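Side-chain contacts in concanavalin A-like lectin protein kinase family protein (Theobroma cacao, PDB 6CTH), which probably transfers phosphate from ATP to protein substrates through a kinase domain that binds magnesium and an oxindole-based inhibitor: residues 114-117 with 118-122; 199-202 with 203-207; 280-283 with 284-287. All blocks are in the same frame, centred on the assembly; numbering follows the deposited sequence. Where two conformers were deposited one is given.

Contact 1: 114-117 with 118-122; sequences VRYR and IVKDL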
loop_
_atom_site.group_PDB
_atom_site.type_symbol
_atom_site.label_atom_id
_atom_site.label_comp_id
_atom_site.label_asym_id
_atom_site.label_seq_id
_atom_site.Cartn_x
_atom_site.Cartn_y
_atom_site.Cartn_z
ATOM N N VAL A 114 -2.051 -5.562 -15.990
ATOM C CA VAL A 114 -2.573 -4.698 -14.936
ATOM C C VAL A 114 -1.680 -4.720 -13.689
ATOM O O VAL A 114 -1.395 -3.667 -13.141
ATOM C CB VAL A 114 -4.044 -5.019 -14.624
ATOM C CG1 VAL A 114 -4.487 -4.358 -13.324
ATOM C CG2 VAL A 114 -4.940 -4.597 -15.786
ATOM N N ARG A 115 -1.181 -5.884 -13.291
ATOM C CA ARG A 115 -0.323 -5.961 -12.113
ATOM C C ARG A 115 0.987 -5.178 -12.236
ATOM O O ARG A 115 1.400 -4.502 -11.305
ATOM C CB ARG A 115 0.009 -7.420 -11.803
ATOM C CG ARG A 115 -1.158 -8.226 -11.270
ATOM C CD ARG A 115 -0.766 -9.677 -11.053
ATOM N NE ARG A 115 -1.925 -10.557 -11.098
ATOM C CZ ARG A 115 -2.128 -11.573 -10.267
ATOM N NH1 ARG A 115 -1.248 -11.846 -9.319
ATOM N NH2 ARG A 115 -3.215 -12.314 -10.389
ATOM N N TYR A 116 1.624 -5.272 -13.396
ATOM C CA TYR A 116 2.904 -4.598 -13.657
ATOM C C TYR A 116 2.633 -3.083 -13.663
ATOM O O TYR A 116 3.442 -2.329 -13.149
ATOM C CB TYR A 116 3.520 -5.051 -14.960
ATOM C CG TYR A 116 5.032 -4.872 -15.064
ATOM C CD1 TYR A 116 5.892 -5.566 -14.231
ATOM C CD2 TYR A 116 5.592 -4.052 -16.019
ATOM C CE1 TYR A 116 7.256 -5.414 -14.318
ATOM C CE2 TYR A 116 6.978 -3.877 -16.122
ATOM C CZ TYR A 116 7.793 -4.559 -15.261
ATOM O OH TYR A 116 9.147 -4.454 -15.375
ATOM N N ARG A 117 1.490 -2.679 -14.203
ATOM C CA ARG A 117 1.097 -1.274 -14.213
ATOM C C ARG A 117 0.882 -0.761 -12.788
ATOM O O ARG A 117 1.297 0.336 -12.445
ATOM C CB ARG A 117 -0.171 -1.086 -15.040
ATOM C CG ARG A 117 -0.361 0.324 -15.568
ATOM C CD ARG A 117 -1.827 0.720 -15.557
ATOM N NE ARG A 117 -2.592 0.015 -16.576
ATOM C CZ ARG A 117 -3.828 -0.440 -16.400
ATOM N NH1 ARG A 117 -4.449 -1.068 -17.385
ATOM N NH2 ARG A 117 -4.440 -0.268 -15.240
ATOM N N ILE A 118 0.235 -1.574 -11.957
ATOM C CA ILE A 118 -0.008 -1.224 -10.575
ATOM C C ILE A 118 1.301 -1.009 -9.823
ATOM O O ILE A 118 1.419 -0.068 -9.042
ATOM C CB ILE A 118 -0.908 -2.279 -9.870
ATOM C CG1 ILE A 118 -2.371 -2.158 -10.378
ATOM C CG2 ILE A 118 -0.856 -2.129 -8.350
ATOM C CD1 ILE A 118 -3.279 -3.319 -10.047
ATOM N N VAL A 119 2.287 -1.865 -10.031
ATOM C CA VAL A 119 3.560 -1.715 -9.340
ATOM C C VAL A 119 4.191 -0.389 -9.787
ATOM O O VAL A 119 4.721 0.346 -8.953
ATOM C CB VAL A 119 4.508 -2.888 -9.628
ATOM C CG1 VAL A 119 5.917 -2.611 -9.112
ATOM C CG2 VAL A 119 3.952 -4.145 -9.009
ATOM N N LYS A 120 4.148 -0.102 -11.079
ATOM C CA LYS A 120 4.712 1.201 -11.591
ATOM C C LYS A 120 3.958 2.418 -10.987
ATOM O O LYS A 120 4.585 3.433 -10.650
ATOM C CB LYS A 120 4.674 1.227 -13.110
ATOM C CG LYS A 120 5.706 0.328 -13.767
ATOM C CD LYS A 120 5.526 0.358 -15.264
ATOM C CE LYS A 120 6.601 -0.414 -15.930
ATOM N NZ LYS A 120 6.374 -0.358 -17.409
ATOM N N ASP A 121 2.645 2.283 -10.825
ATOM C CA ASP A 121 1.777 3.319 -10.201
ATOM C C ASP A 121 2.203 3.554 -8.766
ATOM O O ASP A 121 2.381 4.676 -8.337
ATOM C CB ASP A 121 0.272 2.955 -10.174
ATOM C CG ASP A 121 -0.443 3.053 -11.532
ATOM O OD1 ASP A 121 0.107 3.646 -12.487
ATOM O OD2 ASP A 121 -1.603 2.552 -11.616
ATOM N N LEU A 122 2.383 2.459 -8.019
ATOM C CA LEU A 122 2.841 2.551 -6.645
ATOM C C LEU A 122 4.237 3.173 -6.593
ATOM O O LEU A 122 4.482 4.021 -5.704
ATOM C CB LEU A 122 2.830 1.151 -5.965
ATOM C CG LEU A 122 3.345 1.125 -4.535
ATOM C CD1 LEU A 122 2.514 1.954 -3.626
ATOM C CD2 LEU A 122 3.351 -0.344 -4.087
HETATM O O HOH W 1 -2.617 0.346 -12.657
#
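Arg117 and Asp121, one helical turn apart, illustrate how two opposite charges can share a helix face without touching. Their nearest charged atoms, Arg117 NH2 and Asp121 OD2, stay 5.4 Å apart, and a water spans the interval. It accepts from Arg117 NH2 at 3.2 Å and donates to Asp121 OD2 at 2.6 Å. The arginine begins with CG opposite its backbone N (chi1 -157°), and bends at the next two torsions bring the guanidinium round to the water. Both ends have further protein partners: NH2 also binds Ser152 O, and OD2 takes the amide of Ala155.

Packing governs the other two pairs. Lys120 has CG beside its backbone N and then runs fully extended, which carries CE to 3.5 Å from Tyr116 CE2, slanting past that corner of the ring; NZ follows at 3.8 Å from the same carbon. The phenol's far end binds Leu287 O. On another side of the helix, CD1 of Ile118 lies 3.6 Å from Val114 CG1, and the two branched chains meet at an angle while Ile118 CG1 rests on Val114 O at 3.3 Å.

Beneath these groups runs the regular i to i+4 hydrogen bonding of helix 112-132, which matches kinase helix E, ahead of the catalytic loop in the C-terminal lobe. Since the carboxylate is bound by both a water and an amide N-H, with a guanidinium nearby, its negative charge is probably well stabilised; the water links the two side chains, and their direct bonds tie this turn to the 152-155 region.

Contact 2: 199-202 with 203-207; sequences DVYS and FGVVA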
loop_
_atom_site.group_PDB
_atom_site.type_symbol
_atom_site.label_atom_id
_atom_site.label_comp_id
_atom_site.label_asym_id
_atom_site.label_seq_id
_atom_site.Cartn_x
_atom_site.Cartn_y
_atom_site.Cartn_z
ATOM N N ASP A 199 10.580 2.431 3.700
ATOM C CA ASP A 199 9.444 2.496 2.797
ATOM C C ASP A 199 9.706 1.611 1.568
ATOM O O ASP A 199 8.814 0.922 1.099
ATOM C CB ASP A 199 9.195 3.935 2.341
ATOM C CG ASP A 199 8.191 4.668 3.210
ATOM O OD1 ASP A 199 7.641 4.063 4.148
ATOM O OD2 ASP A 199 7.953 5.861 2.944
ATOM N N VAL A 200 10.934 1.649 1.040
ATOM C CA VAL A 200 11.297 0.838 -0.132
ATOM C C VAL A 200 11.186 -0.674 0.234
ATOM O O VAL A 200 10.747 -1.438 -0.564
ATOM C CB VAL A 200 12.677 1.263 -0.717
ATOM C CG1 VAL A 200 13.266 0.196 -1.619
ATOM C CG2 VAL A 200 12.499 2.570 -1.469
ATOM N N TYR A 201 11.553 -1.047 1.442
ATOM C CA TYR A 201 11.404 -2.455 1.922
ATOM C C TYR A 201 9.941 -2.873 1.787
ATOM O O TYR A 201 9.637 -3.891 1.140
ATOM C CB TYR A 201 11.937 -2.571 3.316
ATOM C CG TYR A 201 11.745 -4.000 3.847
ATOM C CD1 TYR A 201 10.529 -4.424 4.354
ATOM C CD2 TYR A 201 12.786 -4.902 3.755
ATOM C CE1 TYR A 201 10.370 -5.735 4.777
ATOM C CE2 TYR A 201 12.626 -6.222 4.157
ATOM C CZ TYR A 201 11.440 -6.590 4.686
ATOM O OH TYR A 201 11.278 -7.924 5.108
ATOM N N SER A 202 9.016 -2.050 2.301
ATOM C CA SER A 202 7.592 -2.376 2.215
ATOM C C SER A 202 7.148 -2.480 0.770
ATOM O O SER A 202 6.401 -3.358 0.421
ATOM C CB SER A 202 6.737 -1.309 2.896
ATOM O OG SER A 202 7.183 -1.041 4.222
ATOM N N PHE A 203 7.611 -1.553 -0.084
ATOM C CA PHE A 203 7.310 -1.633 -1.517
ATOM C C PHE A 203 7.758 -2.983 -2.135
ATOM O O PHE A 203 7.035 -3.575 -2.961
ATOM C CB PHE A 203 8.007 -0.437 -2.265
ATOM C CG PHE A 203 7.938 -0.525 -3.771
ATOM C CD1 PHE A 203 6.876 0.004 -4.460
ATOM C CD2 PHE A 203 8.937 -1.169 -4.482
ATOM C CE1 PHE A 203 6.791 -0.111 -5.851
ATOM C CE2 PHE A 203 8.853 -1.299 -5.862
ATOM C CZ PHE A 203 7.782 -0.756 -6.549
ATOM N N GLY A 204 8.950 -3.424 -1.755
ATOM C CA GLY A 204 9.538 -4.731 -2.200
ATOM C C GLY A 204 8.594 -5.873 -1.861
ATOM O O GLY A 204 8.271 -6.680 -2.736
ATOM N N VAL A 205 8.113 -5.879 -0.629
ATOM C CA VAL A 205 7.209 -6.934 -0.166
ATOM C C VAL A 205 5.933 -6.892 -0.995
ATOM O O VAL A 205 5.517 -7.913 -1.549
ATOM C CB VAL A 205 6.868 -6.805 1.311
ATOM C CG1 VAL A 205 5.845 -7.859 1.708
ATOM C CG2 VAL A 205 8.111 -6.920 2.148
ATOM N N VAL A 206 5.384 -5.691 -1.180
ATOM C CA VAL A 206 4.179 -5.540 -1.979
ATOM C C VAL A 206 4.407 -6.032 -3.403
ATOM O O VAL A 206 3.554 -6.681 -3.970
ATOM C CB VAL A 206 3.662 -4.073 -1.933
ATOM C CG1 VAL A 206 2.625 -3.831 -3.026
ATOM C CG2 VAL A 206 3.079 -3.797 -0.536
ATOM N N ALA A 207 5.535 -5.669 -4.021
ATOM C CA ALA A 207 5.843 -6.096 -5.385
ATOM C C ALA A 207 5.787 -7.630 -5.491
ATOM O O ALA A 207 5.224 -8.177 -6.419
ATOM C CB ALA A 207 7.216 -5.615 -5.786
#
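Four successive i to i+4 hydrogen bonds, from Phe203 N to Asp199 O through Val206 N to Ser202 O, give this part of helix 196-212 a regular backbone, their lengths falling between 2.9 and 3.1 Å and the last of them the straightest, 167° at the hydrogen.

The one apolar side-chain pair across the turn is Tyr201 with Val205. A single methyl, Val205 CG2, does the touching: it comes within 3.7 Å of Tyr201 CE1, slanting against that side of the ring, and within 3.5 Å of Tyr201 O. It gets there because CG2 is the branch lying beside the valine's backbone N, whereas CG1 is turned anti to it (chi1 176°). Phe203 works differently. Its CB sits 3.4 Å from Val200 O, which lies at the edge of the ring and near its plane, and the rest of the side chain leads away from the preceding turn.

The polar ends of Ser202 and Asp199 are buried and find their partners outside the two segments. Ser202 OG bonds to Tyr183 O and, weakly, to Ser198 O. Asp199 spreads its carboxylate over three partners, OD2 receiving His139 N and His130 NE2 while OD1 receives Arg140 N; its place matches the aspartate of the kinase F helix that holds the catalytic-loop backbone, here just before Asp141, a magnesium ligand.

Helix 196-212 is thus enclosed on several sides: Phe203 and Val206 pack on helix 112-132, Val200, Phe203 and Ala207 on helix 256-269, and Val205 meets Tyr183 and Ser216 in loops.

Contact 3: 280-283 with 284-287; sequences IRQV and IQVL
Val283 overlaps Leu287 with one methyl: CG1 lies 3.8 Å from Leu287 CD1, the two side chains running side by side and pointing the same way. The leucine reaches back because its CG stands beside its own backbone N (chi1 -71°), which also sets CG 3.4 Å from Val283 O. That carbonyl accepts Leu287 N at 2.9 Å in a nearly straight bond of 175°, so the same peptide oxygen is both bonded and covered by apolar carbon.

Ile284 shows the same pattern three residues earlier. Its CG1 rests 3.4 Å from Ile280 O, while Ile280 CG1 and Ile284 CD1 are only loosely apposed at 4.5 Å. On the more open side, Gln285 lies back along the helix, CG 3.3 Å from Arg281 O. Its OE1 lies 3.9 Å from Arg281 CG, the chains meeting at an angle with amide and guanidinium planes 31° apart, a doubtful detail since Arg281 has two conformers. Gln282 turns its OE1 toward the start of the helix, where it accepts from Ser279 N.

The short helix 280-287 packs against two longer ones. Ile280 and Ile284 face helix 112-132, at Leu126, Leu127 and Ala123, whereas Val283 and Val286 lean on Val265, Trp268 and Cys269 of helix 256-269.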
loop_
_atom_site.group_PDB
_atom_site.type_symbol
_atom_site.label_atom_id
_atom_site.label_comp_id
_atom_site.label_asym_id
_atom_site.label_seq_id
_atom_site.Cartn_x
_atom_site.Cartn_y
_atom_site.Cartn_z
ATOM N N ILE A 280 13.820 4.758 -4.917
ATOM C CA ILE A 280 12.654 4.438 -5.719
ATOM C C ILE A 280 12.870 4.905 -7.190
ATOM O O ILE A 280 12.340 4.301 -8.105
ATOM C CB ILE A 280 11.342 4.976 -5.104
ATOM C CG1 ILE A 280 10.125 4.352 -5.785
ATOM C CG2 ILE A 280 11.307 6.487 -5.113
ATOM C CD1 ILE A 280 9.949 2.895 -5.499
ATOM N N ARG A 281 13.622 5.969 -7.407
ATOM C CA ARG A 281 13.928 6.366 -8.779
ATOM C C ARG A 281 14.713 5.275 -9.536
ATOM O O ARG A 281 14.421 4.996 -10.703
ATOM C CB ARG A 281 14.651 7.717 -8.810
ATOM C CG ARG A 281 14.799 8.259 -10.209
ATOM C CD ARG A 281 15.442 9.644 -10.233
ATOM N NE ARG A 281 14.826 10.670 -9.380
ATOM C CZ ARG A 281 13.834 11.446 -9.731
ATOM N NH1 ARG A 281 13.231 11.248 -10.868
ATOM N NH2 ARG A 281 13.403 12.337 -8.883
ATOM N N GLN A 282 15.647 4.610 -8.864
ATOM C CA GLN A 282 16.402 3.511 -9.482
ATOM C C GLN A 282 15.512 2.343 -9.794
ATOM O O GLN A 282 15.680 1.688 -10.819
ATOM C CB GLN A 282 17.548 3.058 -8.594
ATOM C CG GLN A 282 18.687 4.063 -8.441
ATOM C CD GLN A 282 19.700 3.661 -7.379
ATOM O OE1 GLN A 282 19.369 3.190 -6.280
ATOM N NE2 GLN A 282 20.974 3.818 -7.725
ATOM N N VAL A 283 14.559 2.054 -8.881
ATOM C CA VAL A 283 13.571 1.020 -9.107
ATOM C C VAL A 283 12.775 1.282 -10.369
ATOM O O VAL A 283 12.598 0.384 -11.176
ATOM C CB VAL A 283 12.590 0.934 -7.881
ATOM C CG1 VAL A 283 11.337 0.133 -8.201
ATOM C CG2 VAL A 283 13.325 0.348 -6.677
ATOM N N ILE A 284 12.306 2.519 -10.548
ATOM C CA ILE A 284 11.491 2.831 -11.706
ATOM C C ILE A 284 12.289 2.651 -13.007
ATOM O O ILE A 284 11.736 2.108 -13.981
ATOM C CB ILE A 284 10.888 4.252 -11.630
ATOM C CG1 ILE A 284 9.873 4.327 -10.494
ATOM C CG2 ILE A 284 10.238 4.685 -12.953
ATOM C CD1 ILE A 284 9.549 5.722 -10.013
ATOM N N GLN A 285 13.557 3.057 -12.995
ATOM C CA GLN A 285 14.445 2.886 -14.154
ATOM C C GLN A 285 14.549 1.382 -14.520
ATOM O O GLN A 285 14.442 1.011 -15.696
ATOM C CB GLN A 285 15.870 3.436 -13.867
ATOM C CG GLN A 285 16.025 4.926 -13.591
ATOM C CD GLN A 285 17.392 5.273 -12.881
ATOM O OE1 GLN A 285 17.519 6.267 -12.144
ATOM N NE2 GLN A 285 18.429 4.428 -13.125
ATOM N N VAL A 286 14.726 0.516 -13.513
ATOM C CA VAL A 286 14.860 -0.924 -13.749
ATOM C C VAL A 286 13.561 -1.547 -14.269
ATOM O O VAL A 286 13.592 -2.372 -15.201
ATOM C CB VAL A 286 15.386 -1.651 -12.510
ATOM C CG1 VAL A 286 15.389 -3.164 -12.704
ATOM C CG2 VAL A 286 16.781 -1.156 -12.179
ATOM N N LEU A 287 12.426 -1.199 -13.645
ATOM C CA LEU A 287 11.118 -1.653 -14.109
ATOM C C LEU A 287 10.810 -1.282 -15.566
ATOM O O LEU A 287 10.083 -2.041 -16.255
ATOM C CB LEU A 287 9.974 -1.096 -13.201
ATOM C CG LEU A 287 9.966 -1.752 -11.814
ATOM C CD1 LEU A 287 8.996 -1.013 -10.924
ATOM C CD2 LEU A 287 9.705 -3.270 -11.792
#

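Contacts 1, 2 and 3 follow one another along the chain, on helices 112-132, 196-212 and 280-287 in turn, and their centres form a triangle about 13 Å on each side. All lie in the helical C-terminal lobe of the kinase domain. Phe203 is where they converge: its CD1 is 3.6 Å from Leu122 CD2 of contact 1, and its CE2 is 3.7 Å from Val283 CG1 of contact 3. Contacts 1 and 3 also meet through Val119 and Leu287. Helix turns with regular internal bonding thus form part of the lobe's interior by packing apolar side chains against one another, in the lobe whose loops carry the magnesium ligands.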